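Local coordinates for protein aminopentol aminotransferase (Sphingopyxis macrogoltabida, PDB 6HBS) that transfers the amino group of aminopentol, the hydrolysed form of the mycotoxin fumonisin B1, to pyruvate with the help of pyridoxal 5'-phosphate, giving 2-keto-HFB1 and alanine, at residues 63-68 with 260-265; 72-77 with 299-304; 320-325 with 336-341; 329-334 with 395-400. All blocks are in the same frame, centred on the assembly; numbering follows the deposited sequence.

Overall arrangement
Following the chain from the N terminus, loop 63-68 comes first and helix segment 72-77 soon after. Their partners, 260-265 and 299-304, follow in the same order some two hundred residues on, so interactions 1 and 2 cross. They also touch in space: Leu67 packs on Ile304, and Tyr264 meets Glu75. They tie helix 72-82 and the loop before it to helix 292-307 and the turn after Lys258, the probable cofactor-bearing lysine. Both close before interactions 3 and 4 open. Interaction 3 closes a short loop, folding strand 336-339 back on helix 310-332. Interaction 4 crosses it, closing a loop of about 60 residues by joining that helix's end to helix 386-405; Leu336 packs on Phe400.

Interaction 1. Residues 63-68 with 260-265; sequences GPNLLG and FANGYP
Asn262 reaches across to the backbone of 66-68 and uses both ends of its amide there. Its CG stands anti to the backbone N (chi1 -162°), which carries the amide away from its own turn and towards the peptide groups of the neighbouring loop. OD1 receives Leu67 N at 2.9 Å, from above the carbonyl plane, and a weaker, more bent bond from Leu66 N at 3.0 Å. ND2 donates to Gly68 O at 2.9 Å, with that oxygen close to the amide plane. Asparagine suits the place because one short side chain offers acceptor and donor side by side. It also tolerates the left-handed backbone of a type I' turn from Ala261 to Tyr264, whose next position, Gly263, has angles that call for glycine. Elsewhere in the contact, Pro64 CB lies 3.9 Å from Gly263 CA, and Asn262 CA directs a CH···O contact at Pro64 O. Thr87 of the second subunit bonds to Gly263 O, so the turn also faces the dimer partner. The chemistry implies that one amide takes up three successive peptide groups of a buried, irregular loop, one of them weakly, while Pro64 stands close to Lys258, which by similarity carries the cofactor.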
loop_
_atom_site.group_PDB
_atom_site.type_symbol
_atom_site.label_atom_id
_atom_site.label_comp_id
_atom_site.label_asym_id
_atom_site.label_seq_id
_atom_site.Cartn_x
_atom_site.Cartn_y
_atom_site.Cartn_z
ATOM N N GLY A 63 -2.565 4.295 15.402
ATOM C CA GLY A 63 -3.942 4.389 15.011
ATOM C C GLY A 63 -4.631 3.042 14.817
ATOM O O GLY A 63 -5.771 2.877 15.231
ATOM N N PRO A 64 -4.045 2.076 14.066
ATOM C CA PRO A 64 -4.762 0.853 13.704
ATOM C C PRO A 64 -5.414 0.027 14.826
ATOM O O PRO A 64 -6.408 -0.613 14.567
ATOM C CB PRO A 64 -3.675 0.019 13.022
ATOM C CG PRO A 64 -2.805 1.077 12.341
ATOM C CD PRO A 64 -2.768 2.210 13.348
ATOM N N ASN A 65 -4.865 0.052 16.037
ATOM C CA ASN A 65 -5.426 -0.759 17.114
ATOM C C ASN A 65 -6.624 -0.021 17.737
ATOM O O ASN A 65 -6.477 0.677 18.740
ATOM C CB ASN A 65 -4.385 -1.138 18.166
ATOM C CG ASN A 65 -4.995 -2.013 19.249
ATOM O OD1 ASN A 65 -5.897 -2.812 18.948
ATOM N ND2 ASN A 65 -4.503 -1.871 20.474
ATOM N N LEU A 66 -7.810 -0.243 17.165
ATOM C CA LEU A 66 -9.054 0.385 17.637
ATOM C C LEU A 66 -9.672 -0.463 18.750
ATOM O O LEU A 66 -10.225 0.087 19.693
ATOM C CB LEU A 66 -10.041 0.524 16.478
ATOM C CG LEU A 66 -11.372 1.223 16.791
ATOM C CD1 LEU A 66 -11.180 2.718 17.083
ATOM C CD2 LEU A 66 -12.343 1.059 15.649
ATOM N N LEU A 67 -9.630 -1.794 18.609
ATOM C CA LEU A 67 -10.485 -2.674 19.439
ATOM C C LEU A 67 -9.657 -3.618 20.306
ATOM O O LEU A 67 -10.230 -4.438 21.056
ATOM C CB LEU A 67 -11.406 -3.460 18.501
ATOM C CG LEU A 67 -12.405 -2.611 17.723
ATOM C CD1 LEU A 67 -13.243 -3.457 16.774
ATOM C CD2 LEU A 67 -13.309 -1.832 18.671
ATOM N N GLY A 68 -8.325 -3.512 20.223
ATOM C CA GLY A 68 -7.424 -4.411 20.923
ATOM C C GLY A 68 -6.651 -5.332 20.007
ATOM O O GLY A 68 -7.190 -5.901 19.029
ATOM N N PHE A 260 -9.893 0.591 10.394
ATOM C CA PHE A 260 -11.233 -0.009 10.099
ATOM C C PHE A 260 -11.181 -1.527 9.837
ATOM O O PHE A 260 -12.223 -2.153 9.654
ATOM C CB PHE A 260 -12.014 0.761 9.042
ATOM C CG PHE A 260 -11.558 0.682 7.613
ATOM C CD1 PHE A 260 -11.839 -0.427 6.830
ATOM C CD2 PHE A 260 -10.906 1.753 7.028
ATOM C CE1 PHE A 260 -11.423 -0.476 5.510
ATOM C CE2 PHE A 260 -10.506 1.706 5.702
ATOM C CZ PHE A 260 -10.782 0.602 4.934
ATOM N N ALA A 261 -9.992 -2.125 9.856
ATOM C CA ALA A 261 -9.833 -3.607 9.957
ATOM C C ALA A 261 -8.933 -3.962 11.149
ATOM O O ALA A 261 -8.331 -5.024 11.176
ATOM C CB ALA A 261 -9.289 -4.138 8.638
ATOM N N ASN A 262 -8.906 -3.082 12.167
ATOM C CA ASN A 262 -8.266 -3.291 13.444
ATOM C C ASN A 262 -6.804 -3.759 13.300
ATOM O O ASN A 262 -6.308 -4.514 14.126
ATOM C CB ASN A 262 -9.037 -4.283 14.335
ATOM C CG ASN A 262 -8.619 -4.162 15.782
ATOM O OD1 ASN A 262 -8.484 -3.035 16.265
ATOM N ND2 ASN A 262 -8.403 -5.288 16.471
ATOM N N GLY A 263 -6.089 -3.277 12.274
ATOM C CA GLY A 263 -4.666 -3.613 12.109
ATOM C C GLY A 263 -4.378 -4.311 10.784
ATOM O O GLY A 263 -3.258 -4.291 10.340
ATOM N N TYR A 264 -5.375 -4.969 10.191
ATOM C CA TYR A 264 -5.219 -5.533 8.823
ATOM C C TYR A 264 -5.063 -4.385 7.811
ATOM O O TYR A 264 -5.647 -3.319 7.970
ATOM C CB TYR A 264 -6.381 -6.473 8.520
ATOM C CG TYR A 264 -6.255 -7.809 9.216
ATOM C CD1 TYR A 264 -6.679 -7.980 10.519
ATOM C CD2 TYR A 264 -5.651 -8.890 8.591
ATOM C CE1 TYR A 264 -6.530 -9.185 11.186
ATOM C CE2 TYR A 264 -5.523 -10.115 9.228
ATOM C CZ TYR A 264 -5.965 -10.260 10.533
ATOM O OH TYR A 264 -5.809 -11.455 11.181
ATOM N N PRO A 265 -4.224 -4.552 6.757
ATOM C CA PRO A 265 -3.875 -3.449 5.859
ATOM C C PRO A 265 -4.936 -3.271 4.782
ATOM O O PRO A 265 -5.019 -4.071 3.814
ATOM C CB PRO A 265 -2.531 -3.901 5.288
ATOM C CG PRO A 265 -2.667 -5.418 5.218
ATOM C CD PRO A 265 -3.517 -5.798 6.419
HETATM O O HOH W 1 -5.064 -4.206 16.608
#

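Interaction 2. Residues 72-77 with 299-304; sequences SEIEAA and IETLRI
Ile74 and Ile304 supply the apolar part of a near-antiparallel helix pair, whose short axes run 9.2 Å apart with an angle of 148° between their directions. Ile74 CG1 lies 4.0 Å from Ile304 CD1, the two branched chains meeting at a slant. Ile74 CD1 also rests against Thr301 OG1, a hydroxyl whose bond to Ala297 O on its own helix lets it sit beside hydrocarbon. The small Ala77 allows close approach: its CB is 3.6 Å from Glu300 CB, so the aliphatic stem of this glutamate is part of the packing.

The polar part is a salt-bridge network of Glu73, Glu300 and Arg303. With CG anti to the backbone N and a bend at the next bond (chi2 64°), Glu300 turns its carboxylate to Arg303, one turn further along. Arg303 grips it side-on, NE to OE1 at 3.2 Å and NH2 to OE2 at 2.7 Å, both nearly straight. Each acceptor lies in the guanidinium plane, but the arginine stands above the plane of the carboxylate. Across the interface, NH2 makes a weak, bent bond to Glu73 OE1 at 3.3 Å, the carboxylate standing at the guanidinium edge. The two acids approach to 4.4 Å between Glu73 OE1 and Glu300 OE2, and the shared arginine probably offsets their repulsion. Glu73 OE2 turns to Gln71, while Arg303 NH1 pairs with Glu307.

Beneath this partly exposed network, Leu67 and Asn262 cover Ile74 from the adjoining loops, and helix 94-105 packs against helix 292-307 through Ile299 and Leu302.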
loop_
_atom_site.group_PDB
_atom_site.type_symbol
_atom_site.label_atom_id
_atom_site.label_comp_id
_atom_site.label_asym_id
_atom_site.label_seq_id
_atom_site.Cartn_x
_atom_site.Cartn_y
_atom_site.Cartn_z
ATOM N N SER A 72 -10.500 -11.191 19.404
ATOM C CA SER A 72 -10.721 -12.574 19.058
ATOM C C SER A 72 -11.788 -12.725 17.962
ATOM O O SER A 72 -11.655 -13.613 17.104
ATOM C CB SER A 72 -11.071 -13.352 20.324
ATOM O OG SER A 72 -12.395 -13.018 20.681
ATOM N N GLU A 73 -12.808 -11.844 17.921
ATOM C CA GLU A 73 -13.822 -11.903 16.904
ATOM C C GLU A 73 -13.260 -11.514 15.511
ATOM O O GLU A 73 -13.589 -12.120 14.486
ATOM C CB GLU A 73 -14.996 -11.024 17.284
ATOM C CG GLU A 73 -15.646 -11.389 18.622
ATOM C CD GLU A 73 -16.525 -10.242 19.095
ATOM O OE1 GLU A 73 -17.724 -10.292 18.839
ATOM O OE2 GLU A 73 -15.989 -9.258 19.641
ATOM N N ILE A 74 -12.401 -10.509 15.455
ATOM C CA ILE A 74 -11.840 -10.107 14.175
ATOM C C ILE A 74 -10.851 -11.187 13.698
ATOM O O ILE A 74 -10.859 -11.507 12.485
ATOM C CB ILE A 74 -11.227 -8.699 14.284
ATOM C CG1 ILE A 74 -12.339 -7.682 14.578
ATOM C CG2 ILE A 74 -10.417 -8.342 13.029
ATOM C CD1 ILE A 74 -11.884 -6.494 15.360
ATOM N N GLU A 75 -10.061 -11.771 14.619
ATOM C CA GLU A 75 -9.120 -12.790 14.254
ATOM C C GLU A 75 -9.876 -14.033 13.776
ATOM O O GLU A 75 -9.380 -14.664 12.824
ATOM C CB GLU A 75 -8.170 -13.162 15.392
ATOM C CG GLU A 75 -7.233 -12.036 15.775
ATOM C CD GLU A 75 -6.503 -11.371 14.607
ATOM O OE1 GLU A 75 -6.167 -12.087 13.652
ATOM O OE2 GLU A 75 -6.301 -10.137 14.650
ATOM N N ALA A 76 -11.058 -14.314 14.370
ATOM C CA ALA A 76 -11.963 -15.407 13.898
ATOM C C ALA A 76 -12.478 -15.150 12.469
ATOM O O ALA A 76 -12.506 -16.068 11.650
ATOM C CB ALA A 76 -13.113 -15.624 14.858
ATOM N N ALA A 77 -12.880 -13.909 12.171
ATOM C CA ALA A 77 -13.382 -13.573 10.849
ATOM C C ALA A 77 -12.256 -13.692 9.824
ATOM O O ALA A 77 -12.504 -14.189 8.714
ATOM C CB ALA A 77 -14.005 -12.196 10.823
ATOM N N ILE A 299 -14.983 -6.154 7.472
ATOM C CA ILE A 299 -16.411 -6.403 7.638
ATOM C C ILE A 299 -16.704 -6.619 9.128
ATOM O O ILE A 299 -17.705 -6.137 9.636
ATOM C CB ILE A 299 -16.887 -7.569 6.750
ATOM C CG1 ILE A 299 -16.923 -7.140 5.281
ATOM C CG2 ILE A 299 -18.223 -8.120 7.190
ATOM C CD1 ILE A 299 -17.146 -8.304 4.319
ATOM N N GLU A 300 -15.878 -7.397 9.811
ATOM C CA GLU A 300 -16.165 -7.720 11.200
ATOM C C GLU A 300 -15.899 -6.512 12.123
ATOM O O GLU A 300 -16.635 -6.274 13.056
ATOM C CB GLU A 300 -15.343 -8.927 11.604
ATOM C CG GLU A 300 -15.578 -9.400 13.023
ATOM C CD GLU A 300 -16.973 -9.915 13.322
ATOM O OE1 GLU A 300 -17.780 -9.983 12.427
ATOM O OE2 GLU A 300 -17.234 -10.209 14.480
ATOM N N THR A 301 -14.804 -5.784 11.882
ATOM C CA THR A 301 -14.518 -4.525 12.574
ATOM C C THR A 301 -15.679 -3.538 12.390
ATOM O O THR A 301 -16.170 -2.988 13.373
ATOM C CB THR A 301 -13.199 -3.927 12.086
ATOM O OG1 THR A 301 -12.146 -4.870 12.275
ATOM C CG2 THR A 301 -12.884 -2.635 12.797
ATOM N N LEU A 302 -16.148 -3.329 11.150
ATOM C CA LEU A 302 -17.258 -2.426 10.926
ATOM C C LEU A 302 -18.525 -2.914 11.665
ATOM O O LEU A 302 -19.292 -2.072 12.151
ATOM C CB LEU A 302 -17.556 -2.255 9.439
ATOM C CG LEU A 302 -16.496 -1.548 8.588
ATOM C CD1 LEU A 302 -16.898 -1.568 7.119
ATOM C CD2 LEU A 302 -16.225 -0.122 9.068
ATOM N N ARG A 303 -18.755 -4.237 11.750
ATOM C CA ARG A 303 -19.934 -4.757 12.472
ATOM C C ARG A 303 -19.832 -4.368 13.961
ATOM O O ARG A 303 -20.790 -3.918 14.583
ATOM C CB ARG A 303 -20.098 -6.279 12.289
ATOM C CG ARG A 303 -21.329 -6.866 12.987
ATOM C CD ARG A 303 -21.278 -8.354 13.295
ATOM N NE ARG A 303 -20.166 -8.784 14.152
ATOM C CZ ARG A 303 -20.112 -8.632 15.463
ATOM N NH1 ARG A 303 -21.087 -8.011 16.102
ATOM N NH2 ARG A 303 -19.076 -9.086 16.138
ATOM N N ILE A 304 -18.665 -4.581 14.547
ATOM C CA ILE A 304 -18.431 -4.246 15.914
ATOM C C ILE A 304 -18.628 -2.737 16.146
ATOM O O ILE A 304 -19.187 -2.343 17.181
ATOM C CB ILE A 304 -17.059 -4.749 16.350
ATOM C CG1 ILE A 304 -17.040 -6.282 16.366
ATOM C CG2 ILE A 304 -16.653 -4.164 17.691
ATOM C CD1 ILE A 304 -15.719 -6.867 16.636
#

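Interaction 3. Residues 320-325 with 336-341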
loop_
_atom_site.group_PDB
_atom_site.type_symbol
_atom_site.label_atom_id
_atom_site.label_comp_id
_atom_site.label_asym_id
_atom_site.label_seq_id
_atom_site.Cartn_x
_atom_site.Cartn_y
_atom_site.Cartn_z
ATOM N N ALA A 320 -10.951 9.772 31.526
ATOM C CA ALA A 320 -10.409 9.406 32.852
ATOM C C ALA A 320 -8.922 9.719 32.905
ATOM O O ALA A 320 -8.415 10.206 33.925
ATOM C CB ALA A 320 -10.657 7.944 33.194
ATOM N N LEU A 321 -8.199 9.379 31.834
ATOM C CA LEU A 321 -6.783 9.639 31.795
ATOM C C LEU A 321 -6.553 11.151 31.859
ATOM O O LEU A 321 -5.631 11.597 32.572
ATOM C CB LEU A 321 -6.167 9.065 30.511
ATOM C CG LEU A 321 -4.702 9.406 30.288
ATOM C CD1 LEU A 321 -3.819 8.787 31.351
ATOM C CD2 LEU A 321 -4.249 8.973 28.895
ATOM N N ARG A 322 -7.320 11.898 31.069
ATOM C CA ARG A 322 -7.198 13.381 30.973
ATOM C C ARG A 322 -7.428 14.034 32.354
ATOM O O ARG A 322 -6.619 14.858 32.798
ATOM C CB ARG A 322 -8.191 13.940 29.955
ATOM C CG ARG A 322 -8.199 15.467 29.877
ATOM C CD ARG A 322 -8.815 16.005 28.602
ATOM N NE ARG A 322 -7.902 15.721 27.496
ATOM C CZ ARG A 322 -8.096 16.133 26.249
ATOM N NH1 ARG A 322 -9.218 16.771 25.939
ATOM N NH2 ARG A 322 -7.160 15.910 25.338
ATOM N N ALA A 323 -8.524 13.657 33.015
ATOM C CA ALA A 323 -8.857 14.136 34.389
ATOM C C ALA A 323 -7.723 13.813 35.361
ATOM O O ALA A 323 -7.289 14.677 36.141
ATOM C CB ALA A 323 -10.143 13.509 34.858
ATOM N N GLY A 324 -7.233 12.562 35.309
ATOM C CA GLY A 324 -6.153 12.146 36.153
ATOM C C GLY A 324 -4.902 12.985 35.975
ATOM O O GLY A 324 -4.226 13.358 36.974
ATOM N N LEU A 325 -4.531 13.246 34.709
ATOM C CA LEU A 325 -3.300 13.978 34.400
ATOM C C LEU A 325 -3.441 15.444 34.796
ATOM O O LEU A 325 -2.487 16.049 35.247
ATOM C CB LEU A 325 -2.941 13.835 32.913
ATOM C CG LEU A 325 -2.405 12.460 32.490
ATOM C CD1 LEU A 325 -2.144 12.396 30.978
ATOM C CD2 LEU A 325 -1.138 12.123 33.241
ATOM N N LEU A 336 0.257 21.205 32.105
ATOM C CA LEU A 336 0.115 20.483 30.816
ATOM C C LEU A 336 -0.732 21.287 29.832
ATOM O O LEU A 336 -1.546 22.072 30.224
ATOM C CB LEU A 336 -0.606 19.161 31.062
ATOM C CG LEU A 336 0.141 18.132 31.889
ATOM C CD1 LEU A 336 -0.692 16.865 32.031
ATOM C CD2 LEU A 336 1.488 17.835 31.257
ATOM N N LYS A 337 -0.572 20.990 28.542
ATOM C CA LYS A 337 -1.548 21.315 27.508
ATOM C C LYS A 337 -2.049 19.980 26.926
ATOM O O LYS A 337 -1.353 19.347 26.132
ATOM C CB LYS A 337 -0.917 22.177 26.408
ATOM C CG LYS A 337 -0.339 23.509 26.869
ATOM C CD LYS A 337 0.284 24.337 25.742
ATOM C CE LYS A 337 1.541 23.725 25.145
ATOM N NZ LYS A 337 1.933 24.356 23.860
ATOM N N GLN A 338 -3.219 19.539 27.384
ATOM C CA GLN A 338 -3.851 18.337 26.854
ATOM C C GLN A 338 -4.887 18.809 25.846
ATOM O O GLN A 338 -5.849 19.412 26.236
ATOM C CB GLN A 338 -4.522 17.533 27.961
ATOM C CG GLN A 338 -3.571 17.170 29.092
ATOM C CD GLN A 338 -4.217 16.162 30.002
ATOM O OE1 GLN A 338 -4.383 14.990 29.647
ATOM N NE2 GLN A 338 -4.656 16.635 31.165
ATOM N N THR A 339 -4.639 18.555 24.555
ATOM C CA THR A 339 -5.421 19.158 23.485
ATOM C C THR A 339 -5.969 18.084 22.548
ATOM O O THR A 339 -5.474 16.964 22.493
ATOM C CB THR A 339 -4.592 20.201 22.723
ATOM O OG1 THR A 339 -3.424 19.604 22.152
ATOM C CG2 THR A 339 -4.186 21.345 23.635
ATOM N N GLY A 340 -6.987 18.492 21.798
ATOM C CA GLY A 340 -7.794 17.640 20.984
ATOM C C GLY A 340 -8.663 16.716 21.824
ATOM O O GLY A 340 -8.671 16.762 23.050
ATOM N N PRO A 341 -9.404 15.810 21.170
ATOM C CA PRO A 341 -10.299 14.902 21.877
ATOM C C PRO A 341 -9.493 14.043 22.862
ATOM O O PRO A 341 -8.384 13.623 22.549
ATOM C CB PRO A 341 -10.898 14.029 20.760
ATOM C CG PRO A 341 -10.553 14.747 19.485
ATOM C CD PRO A 341 -9.261 15.485 19.745
HETATM O O HOH W 2 -5.560 14.085 27.442
#
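Arg322 and Gln338 run alongside one another, head to tail, each ending on a backbone carbonyl of the other segment. The guanidinium holds Gly340 O end-on: NH1 and NH2 both lie 2.9 Å from it, the NH1 bond nearly along the C=O axis, the NH2 bond from above the carbonyl plane. Gln338 NE2 donates to Arg322 O at 3.1 Å, almost straight (165°). Arginine fits because it reaches from the helix to just past the end of the strand while two N-H groups meet one oxygen; glutamine fits because its amide can serve the helix carbonyl and still accept. Its OE1 accepts a hydrogen bond from a water at 2.7 Å, and the same water accepts from Arg322 NE, linking the two side chains midway. A bend at chi3 (-71°) in Arg322 swings the guanidinium to Gly340, where glycine readily takes up the positive phi.

Deeper in, Leu325 CB packs 3.9 Å from Leu336 CD1, and Leu325 CD1 lies against Gln338 OE1. Strand 336-339 runs nearly antiparallel to the helix, at 165°, and pairs with strand 346-349, whose Ile347 meets both Leu325 and Gln338. Thr392 and Thr396 of helix 386-405 pack on Leu321 and Leu325.

Interaction 4. Residues 329-334 with 395-400; sequences SQRHGL and ATDRAF
His332 lays one face of its ring over CB of Phe400, a CH-pi contact at the end of helix 310-332, where Gly333 closes the helix in a Schellman motif. Phe400 CB stands 3.5 Å from the centroid of the imidazole, only 10° off its normal. The two rings themselves are near parallel but slid apart, with centroids separated by 5.4 Å, so the methylene rather than the phenyl ring fills the face. A histidine is well placed here: its flat ring packs on the hydrocarbon while ND1 bonds back to Gln328 O of its own helix.

Phe400 in turn suits the buried side of helix 386-405. Leu334 CD1 meets the ring edge of Phe400, 3.9 Å from Phe400 CD1, Ser329 CA lies over a face, and Trp361 of helix 356-367 adds a further aromatic neighbour. Glycine at 333 takes the positive phi that lets the chain turn back and bring Leu334 to this ring.

On the outer side, Arg331 and Asp397 form a salt bridge between the helices. Arg331 bends at chi3 (86°) to bring its guanidinium nearly coplanar with the carboxylate, and its NH1 lies over the rim of the other face of the imidazole. Asp397 OD1 also lies at the edge of that ring, 3.1 Å from His332 CE1. Through its syn lone pair, the same OD1 accepts an almost straight bond from Arg331 NH2 at 2.8 Å.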
loop_
_atom_site.group_PDB
_atom_site.type_symbol
_atom_site.label_atom_id
_atom_site.label_comp_id
_atom_site.label_asym_id
_atom_site.label_seq_id
_atom_site.Cartn_x
_atom_site.Cartn_y
_atom_site.Cartn_z
ATOM N N SER A 329 -0.861 17.073 37.433
ATOM C CA SER A 329 -0.091 18.236 36.968
ATOM C C SER A 329 -0.200 19.402 37.964
ATOM O O SER A 329 0.791 19.999 38.296
ATOM C CB SER A 329 -0.483 18.670 35.577
ATOM O OG SER A 329 -1.736 19.333 35.563
ATOM N N GLN A 330 -1.413 19.709 38.431
ATOM C CA GLN A 330 -1.613 20.734 39.458
ATOM C C GLN A 330 -0.825 20.382 40.735
ATOM O O GLN A 330 -0.176 21.255 41.311
ATOM C CB GLN A 330 -3.107 20.923 39.713
ATOM C CG GLN A 330 -3.794 21.794 38.670
ATOM C CD GLN A 330 -4.989 22.532 39.231
ATOM O OE1 GLN A 330 -4.864 23.291 40.205
ATOM N NE2 GLN A 330 -6.158 22.343 38.613
ATOM N N ARG A 331 -0.849 19.105 41.143
ATOM C CA ARG A 331 -0.261 18.611 42.389
ATOM C C ARG A 331 1.269 18.749 42.372
ATOM O O ARG A 331 1.886 18.996 43.403
ATOM C CB ARG A 331 -0.680 17.151 42.616
ATOM C CG ARG A 331 -0.260 16.579 43.962
ATOM C CD ARG A 331 -0.724 15.147 44.185
ATOM N NE ARG A 331 0.211 14.169 43.635
ATOM C CZ ARG A 331 1.422 13.908 44.132
ATOM N NH1 ARG A 331 1.884 14.593 45.167
ATOM N NH2 ARG A 331 2.171 12.962 43.592
ATOM N N HIS A 332 1.880 18.532 41.208
ATOM C CA HIS A 332 3.329 18.573 41.037
ATOM C C HIS A 332 3.815 19.946 40.538
ATOM O O HIS A 332 5.029 20.149 40.424
ATOM C CB HIS A 332 3.756 17.489 40.040
ATOM C CG HIS A 332 3.803 16.113 40.602
ATOM N ND1 HIS A 332 2.785 15.208 40.405
ATOM C CD2 HIS A 332 4.761 15.472 41.300
ATOM C CE1 HIS A 332 3.104 14.066 40.973
ATOM N NE2 HIS A 332 4.319 14.201 41.529
ATOM N N GLY A 333 2.885 20.851 40.191
ATOM C CA GLY A 333 3.200 22.214 39.739
ATOM C C GLY A 333 3.843 22.240 38.361
ATOM O O GLY A 333 4.690 23.088 38.093
ATOM N N LEU A 334 3.450 21.306 37.481
ATOM C CA LEU A 334 3.967 21.233 36.117
ATOM C C LEU A 334 2.783 21.271 35.155
ATOM O O LEU A 334 2.206 20.231 34.882
ATOM C CB LEU A 334 4.737 19.924 35.921
ATOM C CG LEU A 334 6.181 19.881 36.406
ATOM C CD1 LEU A 334 6.717 18.454 36.317
ATOM C CD2 LEU A 334 7.069 20.822 35.602
ATOM N N ALA A 395 2.130 5.316 36.965
ATOM C CA ALA A 395 3.369 5.512 36.214
ATOM C C ALA A 395 3.609 6.997 35.945
ATOM O O ALA A 395 4.735 7.481 36.063
ATOM C CB ALA A 395 3.316 4.738 34.920
ATOM N N THR A 396 2.538 7.702 35.581
ATOM C CA THR A 396 2.650 9.109 35.217
ATOM C C THR A 396 2.981 9.941 36.463
ATOM O O THR A 396 3.690 10.940 36.381
ATOM C CB THR A 396 1.402 9.629 34.501
ATOM O OG1 THR A 396 0.231 9.469 35.291
ATOM C CG2 THR A 396 1.209 8.966 33.154
ATOM N N ASP A 397 2.480 9.503 37.612
ATOM C CA ASP A 397 2.757 10.180 38.892
ATOM C C ASP A 397 4.256 10.126 39.165
ATOM O O ASP A 397 4.886 11.168 39.419
ATOM C CB ASP A 397 1.963 9.557 40.040
ATOM C CG ASP A 397 2.073 10.400 41.304
ATOM O OD1 ASP A 397 1.453 11.489 41.336
ATOM O OD2 ASP A 397 2.850 10.008 42.194
ATOM N N ARG A 398 4.830 8.910 39.075
ATOM C CA ARG A 398 6.263 8.729 39.258
ATOM C C ARG A 398 7.057 9.528 38.217
ATOM O O ARG A 398 8.196 9.938 38.466
ATOM C CB ARG A 398 6.608 7.235 39.240
ATOM C CG ARG A 398 6.063 6.523 40.471
ATOM C CD ARG A 398 6.622 5.142 40.732
ATOM N NE ARG A 398 6.324 4.229 39.646
ATOM C CZ ARG A 398 5.165 3.602 39.471
ATOM N NH1 ARG A 398 4.220 3.703 40.393
ATOM N NH2 ARG A 398 4.958 2.896 38.365
ATOM N N ALA A 399 6.478 9.720 37.028
ATOM C CA ALA A 399 7.173 10.379 35.954
ATOM C C ALA A 399 7.273 11.878 36.246
ATOM O O ALA A 399 8.313 12.486 36.005
ATOM C CB ALA A 399 6.489 10.085 34.629
ATOM N N PHE A 400 6.177 12.473 36.722
ATOM C CA PHE A 400 6.178 13.869 37.180
ATOM C C PHE A 400 7.255 14.070 38.256
ATOM O O PHE A 400 8.040 15.023 38.154
ATOM C CB PHE A 400 4.798 14.288 37.697
ATOM C CG PHE A 400 3.782 14.624 36.632
ATOM C CD1 PHE A 400 3.931 15.741 35.826
ATOM C CD2 PHE A 400 2.651 13.854 36.464
ATOM C CE1 PHE A 400 3.001 16.028 34.836
ATOM C CE2 PHE A 400 1.715 14.153 35.489
ATOM C CZ PHE A 400 1.899 15.230 34.667
HETATM O O HOH W 3 -1.396 12.905 42.241
#